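Local coordinates for protein putative creatinine amidohydrolase (Bacteroides fragilis, PDB 3LUB) that probably hydrolyses carbon-nitrogen bonds in linear amides at a two-zinc centre, as a member of the creatininase superfamily, at residues 32-38 with 163-169; 92-96 with 123-128; 112-118 with 138-144; 171-175 with 231-235. All blocks are in the same frame, centred on the assembly; numbering follows the deposited sequence.

Interaction 1 of 4, residues 32-38 with 163-169; sequences EPHNLHL and HAGESET. With ZN (zinc ion), chain B; ZN (zinc ion), chain C.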
# COMPACT_ATOMS: atom_id res chain seq x y z
N GLU F 32 -15.53 -19.22 9.77
CA GLU F 32 -16.90 -18.74 9.62
C GLU F 32 -17.88 -19.68 10.29
O GLU F 32 -17.88 -20.86 10.00
CB GLU F 32 -17.25 -18.65 8.13
CG GLU F 32 -18.59 -17.99 7.82
CD GLU F 32 -19.00 -18.11 6.37
OE1 GLU F 32 -18.57 -19.09 5.72
OE2 GLU F 32 -19.78 -17.25 5.88
N PRO F 33 -18.73 -19.15 11.17
CA PRO F 33 -19.79 -19.97 11.74
C PRO F 33 -20.73 -20.52 10.63
O PRO F 33 -21.04 -19.81 9.67
CB PRO F 33 -20.55 -19.01 12.64
CG PRO F 33 -19.68 -17.81 12.81
CD PRO F 33 -18.77 -17.76 11.66
N HIS F 34 -21.13 -21.78 10.79
CA HIS F 34 -21.98 -22.51 9.86
C HIS F 34 -23.18 -23.09 10.58
O HIS F 34 -23.14 -24.25 11.00
CB HIS F 34 -21.16 -23.64 9.24
CG HIS F 34 -20.38 -23.18 8.05
ND1 HIS F 34 -19.28 -22.34 8.16
CD2 HIS F 34 -20.58 -23.38 6.73
CE1 HIS F 34 -18.81 -22.10 6.95
NE2 HIS F 34 -19.58 -22.71 6.07
N ASN F 35 -24.23 -22.30 10.75
CA ASN F 35 -25.32 -22.69 11.63
C ASN F 35 -24.70 -23.02 13.00
O ASN F 35 -23.63 -22.54 13.32
CB ASN F 35 -26.05 -23.87 11.00
CG ASN F 35 -27.46 -24.09 11.55
OD1 ASN F 35 -27.64 -24.19 12.76
ND2 ASN F 35 -28.44 -24.22 10.66
N LEU F 36 -25.33 -23.88 13.80
CA LEU F 36 -24.79 -24.25 15.09
C LEU F 36 -24.01 -25.53 15.03
O LEU F 36 -23.30 -25.84 15.97
CB LEU F 36 -25.93 -24.38 16.12
CG LEU F 36 -26.86 -23.17 16.34
CD1 LEU F 36 -28.08 -23.60 17.15
CD2 LEU F 36 -26.14 -22.01 17.02
N HIS F 37 -24.09 -26.25 13.93
CA HIS F 37 -23.69 -27.67 13.93
C HIS F 37 -22.47 -28.01 13.08
O HIS F 37 -21.85 -29.06 13.28
CB HIS F 37 -24.86 -28.54 13.48
CG HIS F 37 -25.25 -28.33 12.05
ND1 HIS F 37 -25.58 -27.09 11.55
CD2 HIS F 37 -25.35 -29.19 11.02
CE1 HIS F 37 -25.86 -27.20 10.27
NE2 HIS F 37 -25.72 -28.47 9.92
N LEU F 38 -22.09 -27.12 12.15
CA LEU F 38 -20.94 -27.43 11.29
C LEU F 38 -19.70 -26.70 11.79
O LEU F 38 -19.80 -25.65 12.44
CB LEU F 38 -21.23 -27.06 9.86
CG LEU F 38 -22.15 -28.01 9.08
CD1 LEU F 38 -22.66 -27.23 7.83
CD2 LEU F 38 -21.41 -29.30 8.76
N HIS F 163 -26.07 -21.56 2.86
CA HIS F 163 -24.96 -21.58 3.81
C HIS F 163 -25.23 -22.55 4.96
O HIS F 163 -26.20 -22.37 5.69
CB HIS F 163 -24.71 -20.17 4.34
CG HIS F 163 -23.61 -20.10 5.34
ND1 HIS F 163 -22.29 -20.30 5.01
CD2 HIS F 163 -23.64 -19.87 6.67
CE1 HIS F 163 -21.55 -20.19 6.10
NE2 HIS F 163 -22.34 -19.93 7.12
N ALA F 164 -24.37 -23.55 5.12
CA ALA F 164 -24.51 -24.52 6.22
C ALA F 164 -25.85 -25.28 6.11
O ALA F 164 -26.44 -25.66 7.11
CB ALA F 164 -24.43 -23.81 7.59
N GLY F 165 -26.30 -25.48 4.89
CA GLY F 165 -27.61 -26.04 4.62
C GLY F 165 -27.48 -27.51 4.37
O GLY F 165 -26.58 -28.15 4.89
N GLU F 166 -28.38 -28.05 3.55
CA GLU F 166 -28.46 -29.49 3.39
C GLU F 166 -27.26 -30.02 2.68
O GLU F 166 -26.74 -31.04 3.07
CB GLU F 166 -29.75 -29.90 2.66
CG GLU F 166 -30.06 -31.41 2.76
CD GLU F 166 -31.34 -31.80 2.03
OE1 GLU F 166 -32.35 -31.09 2.19
OE2 GLU F 166 -31.32 -32.80 1.29
N SER F 167 -26.83 -29.34 1.63
CA SER F 167 -25.72 -29.79 0.82
C SER F 167 -24.37 -29.76 1.55
O SER F 167 -23.60 -30.74 1.48
CB SER F 167 -25.63 -28.91 -0.45
OG SER F 167 -25.66 -27.53 -0.11
N GLU F 168 -24.06 -28.63 2.20
CA GLU F 168 -22.81 -28.54 2.94
C GLU F 168 -22.82 -29.53 4.11
O GLU F 168 -21.79 -30.13 4.43
CB GLU F 168 -22.55 -27.12 3.48
CG GLU F 168 -21.64 -26.28 2.61
CD GLU F 168 -21.17 -24.98 3.25
OE1 GLU F 168 -21.94 -24.39 4.05
OE2 GLU F 168 -20.05 -24.52 2.91
N THR F 169 -23.97 -29.66 4.78
CA THR F 169 -24.06 -30.60 5.90
C THR F 169 -23.87 -32.04 5.42
O THR F 169 -23.15 -32.79 6.05
CB THR F 169 -25.37 -30.50 6.68
OG1 THR F 169 -25.56 -29.14 7.11
CG2 THR F 169 -25.32 -31.38 7.88
ZN ZN B . -19.60 -22.97 3.91
ZN ZN C . -18.78 -19.64 3.55
O HOH W 1 -28.14 -23.64 7.95
O HOH W 2 -20.50 -21.32 3.00
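A chi1 of 179° turns the imidazole of His163 away from its own backbone N and carries its CE1 over the rim of one face of the His34 ring, while His34, at chi1 -85°, keeps its ring beside the backbone N and brings NE2 to a zinc ion. His163 CE1 ends up 3.2 Å from His34 NE2; with the planes 42° apart the pair is neither a stack nor edge-to-face. Both nitrogens of His163 are engaged: NE2 donates to Pro33 O at 2.9 Å, in the ring plane and on a carbonyl lone pair, and ND1 meets a water, which together fix the ring's rotation. Both nitrogens of His34 are used as well, ND1 donating to Glu32 O from above the carbonyl plane and NE2 binding zinc at 2.2 Å. This is the dinuclear zinc centre of the creatininase superfamily. Glu168 OE2 binds the His34 zinc at 1.9 Å; its OE1, farther from the same ion and at the edge of the His34 ring, accepts from Ala164 N. Glu32 OE1 takes the other zinc, to which His120 also binds, while Glu32 OE2 turns to Gln81. Asp43 joins both metals, and so does the water at His163, 2.1 Å from the first and 2.5 Å from the second. Beside the metals, the Ala164 methyl presses on the backbone between His34 and Asn35, 3.3 Å from His34 C. Farther along, His37 NE2 donates to Thr169 OG1 at 2.9 Å; that hydroxyl donates in turn to Gly165 O, just before helix 166-175. Leu38 CD1 fills in against Ala164 and Thr169.

Interaction 2 of 4, residues 92-96 with 123-128; sequences YATQQ and NNFKGM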
# COMPACT_ATOMS: atom_id res chain seq x y z
N TYR F 92 -9.96 -7.79 0.74
CA TYR F 92 -9.54 -8.23 -0.59
C TYR F 92 -8.03 -8.03 -0.79
O TYR F 92 -7.39 -8.85 -1.41
CB TYR F 92 -10.32 -7.46 -1.67
CG TYR F 92 -10.18 -7.99 -3.10
CD1 TYR F 92 -9.02 -7.74 -3.88
CD2 TYR F 92 -11.18 -8.76 -3.67
CE1 TYR F 92 -8.89 -8.25 -5.19
CE2 TYR F 92 -11.06 -9.25 -4.98
CZ TYR F 92 -9.92 -8.98 -5.72
OH TYR F 92 -9.85 -9.50 -6.98
N ALA F 93 -7.48 -6.91 -0.31
CA ALA F 93 -6.05 -6.61 -0.48
C ALA F 93 -5.18 -7.61 0.25
O ALA F 93 -4.08 -7.96 -0.18
CB ALA F 93 -5.73 -5.16 -0.03
N THR F 94 -5.67 -8.08 1.38
CA THR F 94 -4.95 -9.04 2.20
C THR F 94 -4.92 -10.36 1.45
O THR F 94 -3.89 -11.00 1.40
CB THR F 94 -5.65 -9.24 3.57
OG1 THR F 94 -5.69 -8.00 4.27
CG2 THR F 94 -4.91 -10.31 4.42
N GLN F 95 -6.07 -10.76 0.90
CA GLN F 95 -6.17 -11.99 0.08
C GLN F 95 -5.25 -11.89 -1.11
O GLN F 95 -4.57 -12.82 -1.45
CB GLN F 95 -7.60 -12.24 -0.39
CG GLN F 95 -8.58 -12.58 0.73
CD GLN F 95 -9.98 -12.89 0.24
OE1 GLN F 95 -10.55 -12.16 -0.56
NE2 GLN F 95 -10.54 -13.97 0.73
N GLN F 96 -5.24 -10.74 -1.75
CA GLN F 96 -4.42 -10.57 -2.94
C GLN F 96 -2.95 -10.69 -2.58
O GLN F 96 -2.17 -11.26 -3.31
CB GLN F 96 -4.75 -9.25 -3.62
CG GLN F 96 -3.94 -8.97 -4.85
CD GLN F 96 -4.33 -7.67 -5.54
OE1 GLN F 96 -5.48 -7.50 -5.96
NE2 GLN F 96 -3.36 -6.77 -5.70
N ASN F 123 -15.68 -15.39 -1.42
CA ASN F 123 -14.41 -15.18 -2.10
C ASN F 123 -14.60 -14.97 -3.61
O ASN F 123 -15.36 -15.66 -4.27
CB ASN F 123 -13.46 -16.37 -1.87
CG ASN F 123 -13.15 -16.61 -0.40
OD1 ASN F 123 -13.18 -15.68 0.44
ND2 ASN F 123 -12.81 -17.87 -0.07
N ASN F 124 -13.88 -13.98 -4.13
CA ASN F 124 -13.91 -13.60 -5.55
C ASN F 124 -12.47 -13.36 -5.99
O ASN F 124 -11.78 -12.56 -5.40
CB ASN F 124 -14.76 -12.33 -5.72
CG ASN F 124 -16.25 -12.58 -5.46
OD1 ASN F 124 -16.89 -13.34 -6.19
ND2 ASN F 124 -16.81 -11.92 -4.42
N PHE F 125 -12.02 -14.10 -7.01
CA PHE F 125 -10.64 -14.12 -7.43
C PHE F 125 -10.38 -13.59 -8.83
O PHE F 125 -9.24 -13.62 -9.26
CB PHE F 125 -10.10 -15.57 -7.35
CG PHE F 125 -10.13 -16.13 -5.97
CD1 PHE F 125 -9.18 -15.73 -5.03
CD2 PHE F 125 -11.12 -17.02 -5.58
CE1 PHE F 125 -9.22 -16.21 -3.71
CE2 PHE F 125 -11.16 -17.50 -4.25
CZ PHE F 125 -10.20 -17.08 -3.33
N LYS F 126 -11.41 -13.15 -9.55
CA LYS F 126 -11.24 -12.76 -10.94
C LYS F 126 -10.32 -11.56 -11.10
O LYS F 126 -9.48 -11.55 -12.00
CB LYS F 126 -12.60 -12.48 -11.63
CG LYS F 126 -13.48 -13.70 -11.81
CD LYS F 126 -14.77 -13.34 -12.50
CE LYS F 126 -15.62 -14.57 -12.80
NZ LYS F 126 -16.69 -14.13 -13.75
N GLY F 127 -10.49 -10.54 -10.28
CA GLY F 127 -9.59 -9.37 -10.30
C GLY F 127 -8.12 -9.71 -10.01
O GLY F 127 -7.22 -9.24 -10.70
N MSE F 128 -7.87 -10.54 -8.99
CA MSE F 128 -6.51 -10.93 -8.64
C MSE F 128 -5.85 -11.69 -9.78
O MSE F 128 -4.67 -11.51 -10.05
CB MSE F 128 -6.52 -11.86 -7.44
CG MSE F 128 -7.07 -11.29 -6.19
SE MSE F 128 -7.10 -12.53 -4.70
CE MSE F 128 -8.69 -11.79 -3.99
O HOH W 3 -12.27 -12.10 -2.40
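Tyr92 and selenomethionine Met128 reach for each other from opposite directions, and the methyl CE of Met128 settles over one face of the phenol ring, 3.6 Å from its centroid and 15° off the normal. This is a CH-pi contact; the selenium stands farther off and oblique. With Tyr92 CG anti to the backbone N (chi1 -169°), the ring crosses to the start of helix 126-135, where OH accepts a weak hydrogen bond from Met128 N at 3.0 Å and touches Gly127 CA at 3.3 Å. On the helix 92-108 side, Met128 SE lies 3.8 Å from Gln96 CA, and Gln95 CB touches the same methyl that covers the tyrosine. Gln95 and Asn123 cross at about a right angle: NE2 of Gln95 donates to Asn123 OD1 at 3.2 Å, coming from above the carbonyl plane, and also to Phe74 O. Asn123 ND2 goes to Gly29 O. A water links Gln95 OE1, at 2.5 Å, with Asn124 N. Tyr92 also stacks on Tyr92 of a neighbouring subunit. The result is a Met-aromatic contact between two helices on one side of the parallel sheet of an alpha/beta fold, at a subunit interface.

Interaction 3 of 4, residues 112-118 with 138-144; sequences RKLLILS and DFLIAAA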
# COMPACT_ATOMS: atom_id res chain seq x y z
N ARG F 112 3.67 -23.70 -13.21
CA ARG F 112 3.02 -22.80 -14.15
C ARG F 112 1.53 -22.95 -14.26
O ARG F 112 0.96 -22.30 -15.10
CB ARG F 112 3.61 -22.99 -15.55
CG ARG F 112 5.10 -22.74 -15.62
CD ARG F 112 5.41 -21.26 -15.34
NE ARG F 112 6.83 -20.92 -15.50
CZ ARG F 112 7.72 -20.93 -14.52
NH1 ARG F 112 7.39 -21.29 -13.29
NH2 ARG F 112 8.97 -20.59 -14.77
N LYS F 113 0.90 -23.78 -13.45
CA LYS F 113 -0.53 -24.00 -13.52
C LYS F 113 -1.11 -24.17 -12.12
O LYS F 113 -0.62 -25.02 -11.33
CB LYS F 113 -0.82 -25.27 -14.32
CG LYS F 113 -0.33 -25.18 -15.73
CD LYS F 113 -0.55 -26.46 -16.47
CE LYS F 113 -0.23 -26.27 -17.96
NZ LYS F 113 -0.04 -27.61 -18.59
N LEU F 114 -2.13 -23.37 -11.81
CA LEU F 114 -2.73 -23.37 -10.48
C LEU F 114 -4.22 -23.28 -10.60
O LEU F 114 -4.74 -22.48 -11.37
CB LEU F 114 -2.19 -22.15 -9.67
CG LEU F 114 -2.78 -21.82 -8.30
CD1 LEU F 114 -2.44 -22.87 -7.21
CD2 LEU F 114 -2.33 -20.41 -7.83
N LEU F 115 -4.93 -24.11 -9.84
CA LEU F 115 -6.37 -23.95 -9.66
C LEU F 115 -6.64 -23.55 -8.24
O LEU F 115 -6.21 -24.24 -7.32
CB LEU F 115 -7.12 -25.24 -9.97
CG LEU F 115 -8.63 -25.16 -9.71
CD1 LEU F 115 -9.28 -24.32 -10.79
CD2 LEU F 115 -9.28 -26.50 -9.55
N ILE F 116 -7.38 -22.46 -8.07
CA ILE F 116 -7.93 -22.06 -6.78
C ILE F 116 -9.31 -22.71 -6.63
O ILE F 116 -10.20 -22.41 -7.40
CB ILE F 116 -8.07 -20.51 -6.61
CG1 ILE F 116 -6.71 -19.81 -6.86
CG2 ILE F 116 -8.59 -20.20 -5.22
CD1 ILE F 116 -6.80 -18.31 -7.16
N LEU F 117 -9.44 -23.64 -5.67
CA LEU F 117 -10.71 -24.30 -5.42
C LEU F 117 -11.32 -23.72 -4.14
O LEU F 117 -10.90 -24.05 -3.02
CB LEU F 117 -10.54 -25.83 -5.31
CG LEU F 117 -11.82 -26.68 -5.22
CD1 LEU F 117 -12.75 -26.46 -6.42
CD2 LEU F 117 -11.49 -28.15 -5.06
N SER F 118 -12.30 -22.85 -4.31
CA SER F 118 -12.87 -22.15 -3.19
C SER F 118 -14.02 -22.94 -2.55
O SER F 118 -14.81 -23.58 -3.21
CB SER F 118 -13.36 -20.73 -3.58
OG SER F 118 -13.78 -19.99 -2.42
N ASP F 138 3.25 -16.30 -18.07
CA ASP F 138 3.46 -17.73 -18.31
C ASP F 138 2.80 -18.66 -17.25
O ASP F 138 2.97 -19.88 -17.31
CB ASP F 138 4.98 -18.03 -18.44
CG ASP F 138 5.82 -17.56 -17.22
OD1 ASP F 138 5.32 -16.84 -16.30
OD2 ASP F 138 7.02 -17.90 -17.22
N PHE F 139 2.04 -18.08 -16.31
CA PHE F 139 1.49 -18.81 -15.17
C PHE F 139 -0.03 -18.84 -15.28
O PHE F 139 -0.67 -17.82 -15.22
CB PHE F 139 1.96 -18.15 -13.87
CG PHE F 139 1.83 -19.03 -12.64
CD1 PHE F 139 0.61 -19.28 -12.07
CD2 PHE F 139 2.95 -19.55 -12.02
CE1 PHE F 139 0.50 -20.08 -10.95
CE2 PHE F 139 2.84 -20.34 -10.90
CZ PHE F 139 1.64 -20.61 -10.36
N LEU F 140 -0.61 -20.01 -15.48
CA LEU F 140 -2.04 -20.17 -15.64
C LEU F 140 -2.71 -20.32 -14.27
O LEU F 140 -2.39 -21.24 -13.55
CB LEU F 140 -2.30 -21.41 -16.47
CG LEU F 140 -3.74 -21.74 -16.82
CD1 LEU F 140 -4.37 -20.61 -17.62
CD2 LEU F 140 -3.82 -23.07 -17.59
N ILE F 141 -3.65 -19.44 -13.95
CA ILE F 141 -4.45 -19.53 -12.73
C ILE F 141 -5.93 -19.60 -13.08
O ILE F 141 -6.48 -18.66 -13.67
CB ILE F 141 -4.22 -18.31 -11.80
CG1 ILE F 141 -2.73 -18.03 -11.61
CG2 ILE F 141 -4.90 -18.51 -10.43
CD1 ILE F 141 -2.47 -16.86 -10.68
N ALA F 142 -6.58 -20.72 -12.72
CA ALA F 142 -8.04 -20.88 -12.82
C ALA F 142 -8.68 -20.76 -11.43
O ALA F 142 -7.99 -20.91 -10.42
CB ALA F 142 -8.39 -22.22 -13.47
N ALA F 143 -9.98 -20.48 -11.38
CA ALA F 143 -10.72 -20.45 -10.12
C ALA F 143 -12.07 -21.13 -10.27
O ALA F 143 -12.75 -20.96 -11.30
CB ALA F 143 -10.91 -19.01 -9.58
N ALA F 144 -12.48 -21.86 -9.23
CA ALA F 144 -13.82 -22.47 -9.17
C ALA F 144 -14.27 -22.55 -7.74
O ALA F 144 -13.44 -22.75 -6.87
CB ALA F 144 -13.79 -23.88 -9.73
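Six main-chain hydrogen bonds zip Arg112-Ser118 to Phe139-Ala144 in parallel register. Leu140, Ala142 and Ala144 give their N-H groups to the carbonyls of Arg112, Leu114 and Ile116, and their own carbonyls accept from Leu114, Ile116 and Ser118, all at 2.8 to 3.0 Å. CA-H...O contacts fill the gaps, such as Lys113 CA to Leu140 O at 3.3 Å. Apolar contacts cover both faces. Toward helix 92-108, Leu114 and Ile141 lie side by side, Ile116 CD1 meets Ile141 CG2 at 3.8 Å, and Leu114 CB touches the edge of the Phe139 ring at CE1, 3.6 Å away. Over a face of that ring stands Arg112 CA, in a CH-pi contact. On the other face, toward helix 226-249, Leu115 CD1 presses on Ala142 CB at 3.5 Å. At the N-terminal end of the pair, Arg112 NE and Asp138 OD2 form a long salt bridge of 3.5 Å; His107 bonds to both side chains. Strand 113-118, helix 126-135 and strand 140-145 make a beta-alpha-beta unit; Leu140 and Ala142 pack on Val205, and Ala144 on Val202, of a neighbouring subunit. Cohesion therefore comes from regular backbone bonding and hydrocarbon on both faces, with one salt bridge between the segments at the Arg112 end.

Interaction 4 of 4, residues 171-175 with 231-235; sequences VMMHY and RYVKP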
# COMPACT_ATOMS: atom_id res chain seq x y z
N VAL F 171 -22.28 -33.17 2.75
CA VAL F 171 -20.93 -33.44 2.29
C VAL F 171 -19.98 -33.54 3.50
O VAL F 171 -19.09 -34.36 3.50
CB VAL F 171 -20.46 -32.40 1.26
CG1 VAL F 171 -19.01 -32.71 0.79
CG2 VAL F 171 -21.45 -32.33 0.04
N MSE F 172 -20.22 -32.75 4.54
CA MSE F 172 -19.43 -32.88 5.79
C MSE F 172 -19.72 -34.23 6.44
O MSE F 172 -18.81 -34.88 6.93
CB MSE F 172 -19.76 -31.77 6.80
CG MSE F 172 -18.85 -31.75 8.02
SE MSE F 172 -16.91 -31.50 7.55
CE MSE F 172 -16.88 -29.62 6.91
N MSE F 173 -20.99 -34.65 6.46
CA MSE F 173 -21.35 -35.93 7.07
C MSE F 173 -20.65 -37.07 6.38
O MSE F 173 -20.25 -38.05 7.03
CB MSE F 173 -22.86 -36.14 7.08
CG MSE F 173 -23.59 -35.32 8.12
SE MSE F 173 -25.53 -35.35 7.85
CE MSE F 173 -26.05 -37.13 8.77
N HIS F 174 -20.47 -36.94 5.07
CA HIS F 174 -19.75 -37.93 4.28
C HIS F 174 -18.26 -37.96 4.59
O HIS F 174 -17.72 -38.99 4.98
CB HIS F 174 -19.98 -37.68 2.80
CG HIS F 174 -19.09 -38.44 1.89
ND1 HIS F 174 -19.07 -39.82 1.84
CD2 HIS F 174 -18.22 -38.03 0.94
CE1 HIS F 174 -18.21 -40.22 0.93
NE2 HIS F 174 -17.68 -39.15 0.36
N TYR F 175 -17.62 -36.82 4.47
CA TYR F 175 -16.17 -36.74 4.65
C TYR F 175 -15.73 -36.77 6.10
O TYR F 175 -14.74 -37.38 6.40
CB TYR F 175 -15.62 -35.46 3.99
CG TYR F 175 -15.43 -35.55 2.49
CD1 TYR F 175 -14.61 -36.53 1.93
CD2 TYR F 175 -16.06 -34.66 1.65
CE1 TYR F 175 -14.44 -36.61 0.55
CE2 TYR F 175 -15.89 -34.73 0.29
CZ TYR F 175 -15.07 -35.70 -0.25
OH TYR F 175 -14.92 -35.73 -1.61
N ARG F 231 -23.03 -39.02 -2.90
CA ARG F 231 -23.49 -39.05 -4.28
C ARG F 231 -23.25 -37.75 -5.07
O ARG F 231 -22.91 -37.79 -6.25
CB ARG F 231 -24.97 -39.43 -4.32
CG ARG F 231 -25.15 -40.81 -3.76
CD ARG F 231 -26.49 -41.38 -4.03
NE ARG F 231 -26.52 -42.76 -3.58
CZ ARG F 231 -27.60 -43.54 -3.57
NH1 ARG F 231 -28.78 -43.08 -4.01
NH2 ARG F 231 -27.49 -44.78 -3.12
N TYR F 232 -23.45 -36.63 -4.41
CA TYR F 232 -23.16 -35.33 -4.96
C TYR F 232 -21.68 -35.15 -5.27
O TYR F 232 -21.35 -34.56 -6.30
CB TYR F 232 -23.63 -34.24 -4.00
CG TYR F 232 -23.50 -32.79 -4.46
CD1 TYR F 232 -23.89 -32.38 -5.75
CD2 TYR F 232 -23.04 -31.82 -3.58
CE1 TYR F 232 -23.80 -31.06 -6.13
CE2 TYR F 232 -22.96 -30.50 -3.96
CZ TYR F 232 -23.32 -30.12 -5.23
OH TYR F 232 -23.20 -28.81 -5.57
N VAL F 233 -20.77 -35.60 -4.40
CA VAL F 233 -19.35 -35.32 -4.64
C VAL F 233 -18.78 -36.18 -5.73
O VAL F 233 -17.83 -35.76 -6.40
CB VAL F 233 -18.43 -35.35 -3.35
CG1 VAL F 233 -18.95 -34.34 -2.30
CG2 VAL F 233 -18.25 -36.76 -2.77
N LYS F 234 -19.37 -37.35 -5.98
CA LYS F 234 -18.87 -38.22 -7.05
C LYS F 234 -18.70 -37.50 -8.39
O LYS F 234 -17.59 -37.48 -8.93
CB LYS F 234 -19.72 -39.51 -7.22
CG LYS F 234 -18.93 -40.64 -7.89
CD LYS F 234 -19.85 -41.79 -8.38
CE LYS F 234 -19.04 -42.85 -9.14
NZ LYS F 234 -19.86 -44.03 -9.53
N PRO F 235 -19.77 -36.88 -8.93
CA PRO F 235 -19.58 -36.13 -10.18
C PRO F 235 -18.64 -34.89 -10.10
O PRO F 235 -17.94 -34.57 -11.08
CB PRO F 235 -21.01 -35.69 -10.54
CG PRO F 235 -21.74 -35.70 -9.24
CD PRO F 235 -21.18 -36.84 -8.49
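The nearest CA atoms are those of Val171 and Val233, 7.4 Å apart, where the axes of 171-175 and 231-235 run at 87° to each other and pass 10.5 Å apart. This is nearly orthogonal helix packing within the alpha/beta fold of the creatininase family. It sets the helix that supplies the zinc ligand Glu168 against the long helix that covers one face of the central sheet. Val233 makes most of the contact, its two methyls pointing into the other helix and shared among three residues. CG1 meets Val171 CG1 at 3.5 Å, tighter than an ordinary carbon contact, and also lies 4.0 Å from Tyr175 CE2. A chi1 of -57° puts Val233 CG1 beside the backbone N and leaves CG2 between N and the carbonyl carbon, where it touches His174 CD2 at 3.9 Å. The histidine is itself supported from within its helix, since its CD2 rides over the centre of the Tyr175 ring. Tyr175 comes from the opposite direction to Val233, with the valine oblique to its ring, though its hydroxyl is committed to Glu53 on helix 42-62. On the other flank Val171 CG2 comes up in the plane of the Tyr232 ring, at its edge. Tyr232 runs on to Val150 O through its own hydroxyl and packs edge-to-face with Phe156. The contact between the two helices is thus made largely of hydrocarbon and ring atoms, while both tyrosine hydroxyls bond to other parts of the chain. Tyr175 OH itself lies 3.7 Å from Val233 CG2.

Interaction 1 holds the zinc site, and the other three lie at different distances from it. Interaction 4 shares helix 166-175 with it and touches it directly, Leu38 CD2 lying 3.6 Å from Met172 CB; the side chain of Val171 is about 10 Å from a zinc ion. On the other side of the chain's centre from interaction 4, interaction 2 comes near the metals through Asn123, whose side chain is about 7 Å from a zinc. Interaction 3 approaches through the side chain of Ser118, about 8 Å away. Interactions 2 and 3 are joined where Phe125 CE2 packs 3.9 Å from Ile116 CG2, and both meet the same neighbouring subunit. Strand 113-118 ends just before His120, which binds the same zinc as Glu32.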